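Local coordinates for protein NADH dehydrogenase (Methanothermobacter marburgensis, PDB 4R81) that binds flavin mononucleotide in a flavodoxin-like fold and probably passes electrons from NAD(P)H to quinones, at residues M4-L9 with A82-F87; I127-V132 with N168-I173; P69-E74 with F104-T109. One frame throughout, in Å; residues are numbered along the deposited sequence.

The three contacts illustrate how a doubly wound flavodoxin-like domain is assembled, from strand pairing to the helices that cover the sheet. Interactions 1 and 2, their centres about 10 Å apart, belong to one parallel sheet: strand 84-90, a partner in interaction 1, lies beside strand 129-135 of interaction 2, with Phe87 N 2.9 Å from Val131 O. Interaction 3 joins the helices that precede and follow strand 84-90 in the chain. Its centre is about 16 Å from that of interaction 1, yet Phe104 CZ comes within 3.6 Å of Phe87 CE2. Flavin mononucleotide touches Asp105 of 104-109, while the side chain of Met171 in interaction 2 stays about 10 Å from a flavin.

Interaction 1 of 3, residues M4-L9 with A82-F87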
ATOM      1  N   MET A   4       5.317   1.302  29.417  1.00 27.05           N
ATOM      2  CA  MET A   4       4.451   1.796  28.359  1.00 26.40           C
ATOM      3  C   MET A   4       3.551   0.696  27.850  1.00 24.86           C
ATOM      4  O   MET A   4       3.908  -0.483  27.885  1.00 26.49           O
ATOM      5  CB  MET A   4       5.275   2.362  27.210  1.00 29.13           C
ATOM      6  CG  MET A   4       5.907   3.686  27.559  1.00 33.22           C
ATOM      7  SD  MET A   4       7.000   4.244  26.264  1.00 38.49           S
ATOM      8  CE  MET A   4       8.213   2.956  26.297  1.00 36.93           C
ATOM      9  N   HIS A   5       2.372   1.086  27.383  1.00 23.71           N
ATOM     10  CA  HIS A   5       1.471   0.136  26.756  1.00 22.10           C
ATOM     11  C   HIS A   5       1.520   0.294  25.247  1.00 22.09           C
ATOM     12  O   HIS A   5       1.419   1.409  24.728  1.00 23.21           O
ATOM     13  CB  HIS A   5       0.038   0.308  27.257  1.00 22.17           C
ATOM     14  CG  HIS A   5      -0.926  -0.636  26.619  1.00 22.48           C
ATOM     15  ND1 HIS A   5      -1.003  -1.968  26.969  1.00 22.65           N
ATOM     16  CD2 HIS A   5      -1.838  -0.454  25.634  1.00 23.33           C
ATOM     17  CE1 HIS A   5      -1.926  -2.561  26.234  1.00 22.92           C
ATOM     18  NE2 HIS A   5      -2.447  -1.665  25.418  1.00 23.74           N
ATOM     19  N   VAL A   6       1.688  -0.819  24.540  1.00 20.75           N
ATOM     20  CA  VAL A   6       1.796  -0.785  23.086  1.00 18.41           C
ATOM     21  C   VAL A   6       0.601  -1.452  22.431  1.00 19.34           C
ATOM     22  O   VAL A   6       0.249  -2.572  22.797  1.00 20.78           O
ATOM     23  CB  VAL A   6       3.047  -1.535  22.610  1.00 18.88           C
ATOM     24  CG1 VAL A   6       3.307  -1.243  21.138  1.00 18.14           C
ATOM     25  CG2 VAL A   6       4.243  -1.131  23.446  1.00 19.57           C
ATOM     26  N   TYR A   7      -0.014  -0.781  21.460  1.00 18.58           N
ATOM     27  CA  TYR A   7      -0.990  -1.453  20.609  1.00 18.72           C
ATOM     28  C   TYR A   7      -0.265  -1.871  19.336  1.00 18.28           C
ATOM     29  O   TYR A   7       0.276  -1.034  18.599  1.00 18.01           O
ATOM     30  CB  TYR A   7      -2.233  -0.588  20.319  1.00 19.28           C
ATOM     31  CG  TYR A   7      -3.271  -1.286  19.449  1.00 19.65           C
ATOM     32  CD1 TYR A   7      -3.700  -2.581  19.740  1.00 20.10           C
ATOM     33  CD2 TYR A   7      -3.822  -0.648  18.338  1.00 20.03           C
ATOM     34  CE1 TYR A   7      -4.643  -3.229  18.944  1.00 21.36           C
ATOM     35  CE2 TYR A   7      -4.764  -1.281  17.536  1.00 20.59           C
ATOM     36  CZ  TYR A   7      -5.172  -2.573  17.843  1.00 19.73           C
ATOM     37  OH  TYR A   7      -6.104  -3.228  17.063  1.00 19.98           O
ATOM     38  N   ILE A   8      -0.244  -3.183  19.108  1.00 19.01           N
ATOM     39  CA  ILE A   8       0.544  -3.788  18.048  1.00 18.87           C
ATOM     40  C   ILE A   8      -0.361  -4.272  16.931  1.00 18.15           C
ATOM     41  O   ILE A   8      -1.172  -5.190  17.121  1.00 19.97           O
ATOM     42  CB  ILE A   8       1.347  -4.994  18.570  1.00 18.66           C
ATOM     43  CG1 ILE A   8       2.230  -4.597  19.766  1.00 19.12           C
ATOM     44  CG2 ILE A   8       2.183  -5.586  17.448  1.00 18.18           C
ATOM     45  CD1 ILE A   8       2.850  -5.792  20.475  1.00 19.82           C
ATOM     46  N   LEU A   9      -0.232  -3.644  15.767  1.00 15.95           N
ATOM     47  CA  LEU A   9      -0.968  -4.074  14.584  1.00 16.08           C
ATOM     48  C   LEU A   9      -0.143  -5.138  13.881  1.00 17.06           C
ATOM     49  O   LEU A   9       1.000  -4.899  13.488  1.00 17.91           O
ATOM     50  CB  LEU A   9      -1.219  -2.900  13.630  1.00 16.35           C
ATOM     51  CG  LEU A   9      -2.268  -1.849  14.018  1.00 18.37           C
ATOM     52  CD1 LEU A   9      -3.583  -2.534  14.378  1.00 17.50           C
ATOM     53  CD2 LEU A   9      -1.786  -0.937  15.166  1.00 18.41           C
ATOM     54  N   ALA A  82      -3.040   3.179  24.555  1.00 25.95           N
ATOM     55  CA  ALA A  82      -1.621   2.962  24.304  1.00 24.40           C
ATOM     56  C   ALA A  82      -0.757   4.214  24.418  1.00 25.25           C
ATOM     57  O   ALA A  82      -1.218   5.337  24.196  1.00 26.01           O
ATOM     58  CB  ALA A  82      -1.423   2.313  22.943  1.00 23.45           C
ATOM     59  N   ASP A  83       0.509   3.996  24.765  1.00 24.35           N
ATOM     60  CA  ASP A  83       1.516   5.046  24.749  1.00 25.51           C
ATOM     61  C   ASP A  83       2.339   4.912  23.472  1.00 24.04           C
ATOM     62  O   ASP A  83       3.010   5.854  23.043  1.00 24.66           O
ATOM     63  CB  ASP A  83       2.429   4.926  25.976  1.00 28.32           C
ATOM     64  CG  ASP A  83       1.652   4.890  27.285  1.00 32.27           C
ATOM     65  OD1 ASP A  83       1.109   5.943  27.688  1.00 35.50           O
ATOM     66  OD2 ASP A  83       1.586   3.812  27.916  1.00 31.49           O
ATOM     67  N   ALA A  84       2.270   3.732  22.860  1.00 22.78           N
ATOM     68  CA  ALA A  84       3.075   3.426  21.684  1.00 21.13           C
ATOM     69  C   ALA A  84       2.291   2.539  20.726  1.00 20.51           C
ATOM     70  O   ALA A  84       1.391   1.821  21.147  1.00 20.87           O
ATOM     71  CB  ALA A  84       4.373   2.734  22.107  1.00 23.12           C
ATOM     72  N   LEU A  85       2.628   2.605  19.442  1.00 19.95           N
ATOM     73  CA  LEU A  85       2.070   1.693  18.455  1.00 18.50           C
ATOM     74  C   LEU A  85       3.202   0.882  17.855  1.00 18.52           C
ATOM     75  O   LEU A  85       4.357   1.315  17.832  1.00 19.98           O
ATOM     76  CB  LEU A  85       1.344   2.455  17.336  1.00 19.84           C
ATOM     77  CG  LEU A  85       0.118   3.296  17.711  1.00 19.80           C
ATOM     78  CD1 LEU A  85      -0.406   4.080  16.504  1.00 21.29           C
ATOM     79  CD2 LEU A  85      -0.988   2.433  18.315  1.00 21.05           C
ATOM     80  N   ALA A  86       2.876  -0.302  17.367  1.00 18.24           N
ATOM     81  CA  ALA A  86       3.837  -1.064  16.593  1.00 17.29           C
ATOM     82  C   ALA A  86       3.136  -1.664  15.391  1.00 18.42           C
ATOM     83  O   ALA A  86       1.940  -1.952  15.442  1.00 19.51           O
ATOM     84  CB  ALA A  86       4.494  -2.135  17.451  1.00 17.06           C
ATOM     85  N   PHE A  87       3.881  -1.817  14.304  1.00 16.95           N
ATOM     86  CA  PHE A  87       3.354  -2.378  13.070  1.00 16.63           C
ATOM     87  C   PHE A  87       4.300  -3.476  12.624  1.00 18.06           C
ATOM     88  O   PHE A  87       5.487  -3.233  12.399  1.00 18.50           O
ATOM     89  CB  PHE A  87       3.222  -1.290  11.998  1.00 17.40           C
ATOM     90  CG  PHE A  87       2.264  -0.201  12.377  1.00 17.11           C
ATOM     91  CD1 PHE A  87       2.671   0.856  13.186  1.00 17.58           C
ATOM     92  CD2 PHE A  87       0.939  -0.250  11.957  1.00 17.56           C
ATOM     93  CE1 PHE A  87       1.775   1.863  13.555  1.00 18.07           C
ATOM     94  CE2 PHE A  87       0.037   0.752  12.319  1.00 18.47           C
ATOM     95  CZ  PHE A  87       0.456   1.806  13.121  1.00 18.37           C
TER
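With chi1 at -54°, CG of Asp83 lies anti to its own carbonyl carbon, and this turn carries the carboxylate to the backbone of His5. OD2 of Asp83 offers its anti lone pair to His5 N at 2.9 Å, in a nearly straight bond (171° at the hydrogen). His5 lies nearest Ala82 and Val6 pairs with Ala84, which leaves Asp83 as an extra residue between them, and His5 O is gripped twice, by Asp83 N at 2.7 Å and by Ala84 N at 3.1 Å. Replacing Asp83 by alanine removes the carboxylate, and His5 N would probably be left without this acceptor where the pairing begins.

Regular parallel ladder bonds follow, from Tyr7 N to Ala84 O, Ala86 N to Tyr7 O and Leu9 N to Ala86 O. On one face, CG1 of Val6 meets the Ala86 methyl at 4.0 Å. On the other, Leu9 and Phe87 point the same way side by side, CD2 of Leu9 lying 3.8 Å from CE2 of Phe87. On that same face, one pair earlier, CD2 of Leu85 touches CB of Tyr7 at 3.8 Å and approaches the Tyr7 ring at its edge.

Helix 18-32 covers the Val6, Ile8 and Ala86 face through Leu30, Leu23 and Phe26. Ile79 of helix 70-80 packs on Tyr7 and Leu85, and strand 36-41 pairs with the far edge of strand 5-10.

Interaction 2 of 3, residues I127-V132 with N168-I173; sequences IEKAVV and NVTMEI
Met171 lays its thioether chain over Val132, with CG 3.8 Å from CB of the valine and CE 4.0 Å from its CG1. The two side chains cross at a slant. CG of Met171 stands anti to its backbone N (chi1 -175°) and the chain remains extended to CE, which brings both CG and CE to the valine's CG1 branch. On the same face, but earlier in the strands, the Ala130 methyl faces CG1 of Val169 more loosely.

The backbones follow a textbook parallel ladder, each strand donating and accepting in turn. Ala130 N bonds to Asn168 O, Thr170 N to Ala130 O and Val132 N to Thr170 O, and Glu172 N closes the series on Val132 O at 2.8 Å, in a bond that is almost straight.

Asn168 adds a side-chain bond at the start of the ladder. Its ND2 donates to Glu128 O at 3.0 Å, with the acceptor only 8° out of the amide plane, while its CB rests 3.3 Å from the same oxygen. The Glu128 carboxylate runs beside this amide, their planes 40° apart. On the face opposite Met171, CE of Lys129 passes 3.6 Å from OG1 of Thr170. Its NZ goes on to the carbonyls of Leu199 and His201 in the C-terminal tail, His201 being part of a histidine tag.

Strand 169-174 is outermost in the sheet of this chain, and strand 84-90 bonds to the other side of strand 129-135. Helix 148-162 covers the methionine face, setting Leu157 on Met171 and Leu162 on Val169, with Tyr89 of strand 84-90 beside Met171 and Val132.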
ATOM      1  N   ILE A 127       0.349   9.592  20.836  1.00 26.29           N
ATOM      2  CA  ILE A 127       1.229   8.429  20.826  1.00 25.75           C
ATOM      3  C   ILE A 127       2.679   8.884  20.824  1.00 25.26           C
ATOM      4  O   ILE A 127       3.100   9.637  19.935  1.00 26.36           O
ATOM      5  CB  ILE A 127       0.979   7.550  19.578  1.00 25.24           C
ATOM      6  CG1 ILE A 127      -0.403   6.883  19.639  1.00 26.12           C
ATOM      7  CG2 ILE A 127       2.078   6.494  19.429  1.00 25.32           C
ATOM      8  CD1 ILE A 127      -0.553   5.824  20.742  1.00 26.42           C
ATOM      9  N   GLU A 128       3.439   8.425  21.815  1.00 24.63           N
ATOM     10  CA  GLU A 128       4.816   8.875  22.000  1.00 25.96           C
ATOM     11  C   GLU A 128       5.775   8.260  20.979  1.00 25.25           C
ATOM     12  O   GLU A 128       6.707   8.928  20.512  1.00 26.93           O
ATOM     13  CB  GLU A 128       5.287   8.563  23.426  1.00 29.45           C
ATOM     14  CG  GLU A 128       6.526   9.332  23.865  1.00 34.93           C
ATOM     15  CD  GLU A 128       6.281  10.837  24.013  1.00 39.95           C
ATOM     16  OE1 GLU A 128       5.133  11.247  24.316  1.00 40.96           O
ATOM     17  OE2 GLU A 128       7.242  11.615  23.827  1.00 41.87           O
ATOM     18  N   LYS A 129       5.528   7.002  20.616  1.00 24.45           N
ATOM     19  CA  LYS A 129       6.437   6.269  19.737  1.00 23.94           C
ATOM     20  C   LYS A 129       5.729   5.210  18.904  1.00 22.08           C
ATOM     21  O   LYS A 129       4.846   4.513  19.393  1.00 21.90           O
ATOM     22  CB  LYS A 129       7.537   5.591  20.559  1.00 26.63           C
ATOM     23  CG  LYS A 129       8.623   4.926  19.729  1.00 29.42           C
ATOM     24  CD  LYS A 129       9.787   4.517  20.610  1.00 31.78           C
ATOM     25  CE  LYS A 129      11.056   4.257  19.808  1.00 33.46           C
ATOM     26  NZ  LYS A 129      12.121   3.660  20.676  1.00 33.96           N
ATOM     27  N   ALA A 130       6.134   5.087  17.647  1.00 20.50           N
ATOM     28  CA  ALA A 130       5.704   3.979  16.814  1.00 21.28           C
ATOM     29  C   ALA A 130       6.930   3.226  16.322  1.00 21.15           C
ATOM     30  O   ALA A 130       7.920   3.839  15.906  1.00 21.37           O
ATOM     31  CB  ALA A 130       4.881   4.470  15.641  1.00 21.14           C
ATOM     32  N   VAL A 131       6.855   1.900  16.380  1.00 20.66           N
ATOM     33  CA  VAL A 131       7.915   1.023  15.902  1.00 21.37           C
ATOM     34  C   VAL A 131       7.398   0.190  14.727  1.00 20.60           C
ATOM     35  O   VAL A 131       6.353  -0.460  14.822  1.00 21.27           O
ATOM     36  CB  VAL A 131       8.369   0.059  17.012  1.00 23.43           C
ATOM     37  CG1 VAL A 131       9.482  -0.850  16.510  1.00 24.60           C
ATOM     38  CG2 VAL A 131       8.824   0.835  18.242  1.00 26.39           C
ATOM     39  N   VAL A 132       8.121   0.206  13.611  1.00 19.98           N
ATOM     40  CA  VAL A 132       7.749  -0.608  12.462  1.00 18.75           C
ATOM     41  C   VAL A 132       8.767  -1.727  12.301  1.00 19.30           C
ATOM     42  O   VAL A 132       9.963  -1.473  12.183  1.00 20.04           O
ATOM     43  CB  VAL A 132       7.708   0.230  11.165  1.00 19.28           C
ATOM     44  CG1 VAL A 132       7.401  -0.661   9.956  1.00 18.87           C
ATOM     45  CG2 VAL A 132       6.675   1.331  11.290  1.00 20.40           C
ATOM     46  N   ASN A 168       7.516  10.159  17.818  1.00 28.69           N
ATOM     47  CA  ASN A 168       8.810   9.546  17.537  1.00 27.66           C
ATOM     48  C   ASN A 168       8.575   8.245  16.790  1.00 24.25           C
ATOM     49  O   ASN A 168       7.663   7.494  17.139  1.00 25.25           O
ATOM     50  CB  ASN A 168       9.558   9.236  18.840  1.00 30.08           C
ATOM     51  CG  ASN A 168       9.889  10.479  19.641  1.00 33.12           C
ATOM     52  OD1 ASN A 168      10.872  11.166  19.359  1.00 35.19           O
ATOM     53  ND2 ASN A 168       9.078  10.769  20.656  1.00 32.20           N
ATOM     54  N   VAL A 169       9.385   7.979  15.767  1.00 23.92           N
ATOM     55  CA  VAL A 169       9.232   6.764  14.967  1.00 24.36           C
ATOM     56  C   VAL A 169      10.560   6.057  14.684  1.00 25.59           C
ATOM     57  O   VAL A 169      11.607   6.699  14.521  1.00 26.92           O
ATOM     58  CB  VAL A 169       8.521   7.038  13.613  1.00 24.49           C
ATOM     59  CG1 VAL A 169       7.119   7.586  13.830  1.00 24.18           C
ATOM     60  CG2 VAL A 169       9.346   7.985  12.755  1.00 25.65           C
ATOM     61  N   THR A 170      10.492   4.729  14.613  1.00 25.47           N
ATOM     62  CA  THR A 170      11.628   3.881  14.274  1.00 28.00           C
ATOM     63  C   THR A 170      11.161   2.810  13.294  1.00 27.28           C
ATOM     64  O   THR A 170      10.073   2.269  13.450  1.00 26.33           O
ATOM     65  CB  THR A 170      12.182   3.150  15.516  1.00 31.76           C
ATOM     66  OG1 THR A 170      12.557   4.102  16.520  1.00 35.11           O
ATOM     67  CG2 THR A 170      13.394   2.314  15.145  1.00 32.22           C
ATOM     68  N   MET A 171      11.971   2.506  12.286  1.00 28.67           N
ATOM     69  CA  MET A 171      11.675   1.383  11.396  1.00 28.58           C
ATOM     70  C   MET A 171      12.869   0.437  11.331  1.00 29.04           C
ATOM     71  O   MET A 171      14.012   0.873  11.188  1.00 30.58           O
ATOM     72  CB  MET A 171      11.288   1.861   9.989  1.00 30.46           C
ATOM     73  CG  MET A 171      10.835   0.739   9.040  1.00 32.61           C
ATOM     74  SD  MET A 171      10.277   1.333   7.420  1.00 37.19           S
ATOM     75  CE  MET A 171       9.593  -0.153   6.689  1.00 38.04           C
ATOM     76  N   GLU A 172      12.595  -0.854  11.461  1.00 27.42           N
ATOM     77  CA  GLU A 172      13.623  -1.875  11.311  1.00 27.98           C
ATOM     78  C   GLU A 172      13.275  -2.709  10.092  1.00 26.91           C
ATOM     79  O   GLU A 172      12.228  -3.361  10.062  1.00 25.86           O
ATOM     80  CB  GLU A 172      13.661  -2.793  12.536  1.00 28.62           C
ATOM     81  CG  GLU A 172      13.781  -2.074  13.870  1.00 31.86           C
ATOM     82  CD  GLU A 172      15.208  -1.847  14.294  1.00 34.32           C
ATOM     83  OE1 GLU A 172      16.127  -2.105  13.486  1.00 35.66           O
ATOM     84  OE2 GLU A 172      15.411  -1.406  15.444  1.00 34.72           O
ATOM     85  N   ILE A 173      14.137  -2.681   9.083  1.00 25.16           N
ATOM     86  CA  ILE A 173      13.949  -3.556   7.938  1.00 24.48           C
ATOM     87  C   ILE A 173      14.653  -4.873   8.228  1.00 22.13           C
ATOM     88  O   ILE A 173      15.880  -4.952   8.231  1.00 23.06           O
ATOM     89  CB  ILE A 173      14.464  -2.933   6.632  1.00 26.40           C
ATOM     90  CG1 ILE A 173      13.651  -1.678   6.303  1.00 26.26           C
ATOM     91  CG2 ILE A 173      14.374  -3.946   5.499  1.00 26.70           C
ATOM     92  CD1 ILE A 173      14.160  -0.915   5.089  1.00 25.52           C
TER

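Interaction 3 of 3, residues P69-E74 with F104-T109; sequences PEDVME and FDRVWT
Asp71 and Arg106 meet at about a right angle, carboxylate against guanidinium, in an end-on salt bridge whose two planes are turned 42° from each other. NH2 of Arg106 reaches the syn lone pair of Asp71 OD1 at 3.0 Å. NH1 lies 2.9 Å from OD2 and approaches it from above the carboxylate plane, although OD2 itself sits close to the plane of the guanidinium. A further NH2 to OD2 bond is weak.

Asp71 gets there by placing CG between its backbone N and carbonyl carbon (chi1 57°), which also brings OD1 into a weak bond with Val72 N in the first turn of the helix. Arg106 bends at chi3 to present its tip. Over one face of the guanidinium lies CG2 of Val72, 3.7 Å from NH2, while CB of Pro69 comes to its edge. The same Val72 methyl lies 3.4 Å from Arg106 O, and the other branch, CG1, meets CG2 of Thr109 at 4.2 Å. Glu55 binds NE and the Arg48 carbonyl takes NH1, so the buried charge is probably well compensated and the group's rotation fixed.

The arrangement ties the N-terminal turn of helix 70-80 to the C-terminal end of helix 98-107, neighbours on one side of a flavodoxin-like sheet. Next to Arg106, Asp105 touches flavin mononucleotide and bonds to Ala98 N of the second subunit, which places this helix end at a flavin site on the dimer interface, as in related quinone reductases.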
ATOM      1  N   PRO A  69     -17.793   3.884  11.900  1.00 26.08           N
ATOM      2  CA  PRO A  69     -18.151   2.467  12.020  1.00 26.63           C
ATOM      3  C   PRO A  69     -17.670   1.896  13.353  1.00 26.71           C
ATOM      4  O   PRO A  69     -16.652   2.355  13.879  1.00 27.87           O
ATOM      5  CB  PRO A  69     -17.379   1.815  10.872  1.00 27.37           C
ATOM      6  CG  PRO A  69     -17.175   2.897   9.882  1.00 27.42           C
ATOM      7  CD  PRO A  69     -17.016   4.159  10.679  1.00 26.57           C
ATOM      8  N   GLU A  70     -18.382   0.908  13.888  1.00 27.31           N
ATOM      9  CA  GLU A  70     -18.032   0.341  15.186  1.00 28.13           C
ATOM     10  C   GLU A  70     -16.619  -0.244  15.240  1.00 26.92           C
ATOM     11  O   GLU A  70     -15.937  -0.130  16.260  1.00 26.98           O
ATOM     12  CB  GLU A  70     -19.072  -0.699  15.619  1.00 30.23           C
ATOM     13  CG  GLU A  70     -20.376  -0.091  16.136  1.00 32.10           C
ATOM     14  CD  GLU A  70     -21.567  -1.018  15.985  1.00 35.52           C
ATOM     15  OE1 GLU A  70     -21.568  -1.829  15.028  1.00 38.76           O
ATOM     16  OE2 GLU A  70     -22.505  -0.927  16.811  1.00 32.52           O
ATOM     17  N   ASP A  71     -16.170  -0.856  14.149  1.00 25.84           N
ATOM     18  CA  ASP A  71     -14.853  -1.477  14.159  1.00 26.11           C
ATOM     19  C   ASP A  71     -13.749  -0.425  14.223  1.00 24.82           C
ATOM     20  O   ASP A  71     -12.731  -0.619  14.893  1.00 24.61           O
ATOM     21  CB  ASP A  71     -14.669  -2.461  12.991  1.00 26.87           C
ATOM     22  CG  ASP A  71     -14.889  -1.828  11.628  1.00 27.58           C
ATOM     23  OD1 ASP A  71     -15.378  -0.676  11.535  1.00 26.03           O
ATOM     24  OD2 ASP A  71     -14.575  -2.511  10.626  1.00 27.80           O
ATOM     25  N   VAL A  72     -13.974   0.700  13.552  1.00 24.17           N
ATOM     26  CA  VAL A  72     -13.046   1.826  13.611  1.00 23.78           C
ATOM     27  C   VAL A  72     -13.021   2.450  15.012  1.00 23.78           C
ATOM     28  O   VAL A  72     -11.948   2.762  15.542  1.00 24.17           O
ATOM     29  CB  VAL A  72     -13.377   2.892  12.538  1.00 22.55           C
ATOM     30  CG1 VAL A  72     -12.492   4.117  12.705  1.00 23.02           C
ATOM     31  CG2 VAL A  72     -13.202   2.301  11.143  1.00 22.04           C
ATOM     32  N   MET A  73     -14.199   2.600  15.617  1.00 24.44           N
ATOM     33  CA  MET A  73     -14.296   3.129  16.978  1.00 25.42           C
ATOM     34  C   MET A  73     -13.500   2.270  17.959  1.00 25.54           C
ATOM     35  O   MET A  73     -12.812   2.791  18.841  1.00 26.32           O
ATOM     36  CB  MET A  73     -15.760   3.232  17.420  1.00 26.88           C
ATOM     37  CG  MET A  73     -16.591   4.159  16.559  1.00 30.64           C
ATOM     38  SD  MET A  73     -18.304   4.278  17.106  1.00 35.50           S
ATOM     39  CE  MET A  73     -18.094   5.214  18.620  1.00 35.74           C
ATOM     40  N   GLU A  74     -13.583   0.953  17.790  1.00 25.78           N
ATOM     41  CA  GLU A  74     -12.835   0.020  18.628  1.00 26.11           C
ATOM     42  C   GLU A  74     -11.326   0.188  18.454  1.00 23.56           C
ATOM     43  O   GLU A  74     -10.575   0.111  19.425  1.00 23.63           O
ATOM     44  CB  GLU A  74     -13.251  -1.430  18.337  1.00 28.79           C
ATOM     45  CG  GLU A  74     -12.291  -2.488  18.874  1.00 31.69           C
ATOM     46  CD  GLU A  74     -12.347  -2.643  20.385  1.00 35.50           C
ATOM     47  OE1 GLU A  74     -13.320  -2.153  21.005  1.00 36.80           O
ATOM     48  OE2 GLU A  74     -11.419  -3.266  20.953  1.00 37.04           O
ATOM     49  N   PHE A 104      -5.036   1.700   7.611  1.00 15.07           N
ATOM     50  CA  PHE A 104      -4.770   3.133   7.529  1.00 16.43           C
ATOM     51  C   PHE A 104      -5.929   3.866   6.842  1.00 16.09           C
ATOM     52  O   PHE A 104      -6.417   4.881   7.358  1.00 15.60           O
ATOM     53  CB  PHE A 104      -3.444   3.419   6.806  1.00 15.92           C
ATOM     54  CG  PHE A 104      -2.223   3.020   7.593  1.00 15.65           C
ATOM     55  CD1 PHE A 104      -1.860   3.716   8.738  1.00 16.20           C
ATOM     56  CD2 PHE A 104      -1.433   1.957   7.183  1.00 15.73           C
ATOM     57  CE1 PHE A 104      -0.741   3.344   9.470  1.00 17.95           C
ATOM     58  CE2 PHE A 104      -0.306   1.579   7.913  1.00 16.44           C
ATOM     59  CZ  PHE A 104       0.043   2.279   9.050  1.00 16.96           C
ATOM     60  N   ASP A 105      -6.380   3.345   5.700  1.00 15.30           N
ATOM     61  CA  ASP A 105      -7.449   3.992   4.926  1.00 16.18           C
ATOM     62  C   ASP A 105      -8.689   4.232   5.787  1.00 17.47           C
ATOM     63  O   ASP A 105      -9.320   5.289   5.712  1.00 18.49           O
ATOM     64  CB  ASP A 105      -7.876   3.143   3.718  1.00 15.43           C
ATOM     65  CG  ASP A 105      -6.772   2.948   2.688  1.00 15.98           C
ATOM     66  OD1 ASP A 105      -5.767   3.690   2.710  1.00 16.76           O
ATOM     67  OD2 ASP A 105      -6.930   2.037   1.838  1.00 16.99           O
ATOM     68  N   ARG A 106      -9.023   3.237   6.608  1.00 16.28           N
ATOM     69  CA  ARG A 106     -10.266   3.242   7.376  1.00 17.94           C
ATOM     70  C   ARG A 106     -10.150   3.815   8.788  1.00 18.71           C
ATOM     71  O   ARG A 106     -11.127   4.338   9.335  1.00 18.54           O
ATOM     72  CB  ARG A 106     -10.842   1.821   7.446  1.00 17.58           C
ATOM     73  CG  ARG A 106     -11.188   1.216   6.085  1.00 18.23           C
ATOM     74  CD  ARG A 106     -12.013  -0.056   6.240  1.00 19.14           C
ATOM     75  NE  ARG A 106     -13.249   0.225   6.965  1.00 20.17           N
ATOM     76  CZ  ARG A 106     -13.635  -0.381   8.085  1.00 21.12           C
ATOM     77  NH1 ARG A 106     -12.906  -1.352   8.613  1.00 22.57           N
ATOM     78  NH2 ARG A 106     -14.773  -0.018   8.668  1.00 21.96           N
ATOM     79  N   VAL A 107      -8.966   3.712   9.382  1.00 17.79           N
ATOM     80  CA  VAL A 107      -8.807   4.065  10.787  1.00 19.03           C
ATOM     81  C   VAL A 107      -8.258   5.476  10.955  1.00 19.20           C
ATOM     82  O   VAL A 107      -8.586   6.159  11.916  1.00 20.26           O
ATOM     83  CB  VAL A 107      -7.975   2.995  11.552  1.00 17.91           C
ATOM     84  CG1 VAL A 107      -7.771   3.382  13.028  1.00 17.14           C
ATOM     85  CG2 VAL A 107      -8.662   1.627  11.444  1.00 18.50           C
ATOM     86  N   TRP A 108      -7.462   5.935   9.994  1.00 18.18           N
ATOM     87  CA  TRP A 108      -6.933   7.293  10.062  1.00 18.60           C
ATOM     88  C   TRP A 108      -7.984   8.279   9.536  1.00 19.47           C
ATOM     89  O   TRP A 108      -7.869   8.800   8.422  1.00 20.31           O
ATOM     90  CB  TRP A 108      -5.646   7.412   9.242  1.00 18.69           C
ATOM     91  CG  TRP A 108      -4.303   7.062   9.913  1.00 18.53           C
ATOM     92  CD1 TRP A 108      -3.077   7.230   9.347  1.00 18.96           C
ATOM     93  CD2 TRP A 108      -4.055   6.516  11.237  1.00 19.09           C
ATOM     94  NE1 TRP A 108      -2.087   6.825  10.209  1.00 18.12           N
ATOM     95  CE2 TRP A 108      -2.655   6.386  11.374  1.00 18.83           C
ATOM     96  CE3 TRP A 108      -4.870   6.122  12.307  1.00 18.79           C
ATOM     97  CZ2 TRP A 108      -2.052   5.891  12.536  1.00 18.68           C
ATOM     98  CZ3 TRP A 108      -4.268   5.626  13.463  1.00 19.70           C
ATOM     99  CH2 TRP A 108      -2.872   5.515  13.565  1.00 19.67           C
ATOM    100  N   THR A 109      -9.005   8.543  10.345  1.00 19.82           N
ATOM    101  CA  THR A 109     -10.188   9.281   9.892  1.00 20.59           C
ATOM    102  C   THR A 109     -10.097  10.783  10.103  1.00 22.18           C
ATOM    103  O   THR A 109      -9.359  11.260  10.965  1.00 22.21           O
ATOM    104  CB  THR A 109     -11.464   8.753  10.584  1.00 21.02           C
ATOM    105  OG1 THR A 109     -11.279   8.764  12.004  1.00 23.08           O
ATOM    106  CG2 THR A 109     -11.732   7.341  10.147  1.00 21.11           C
TER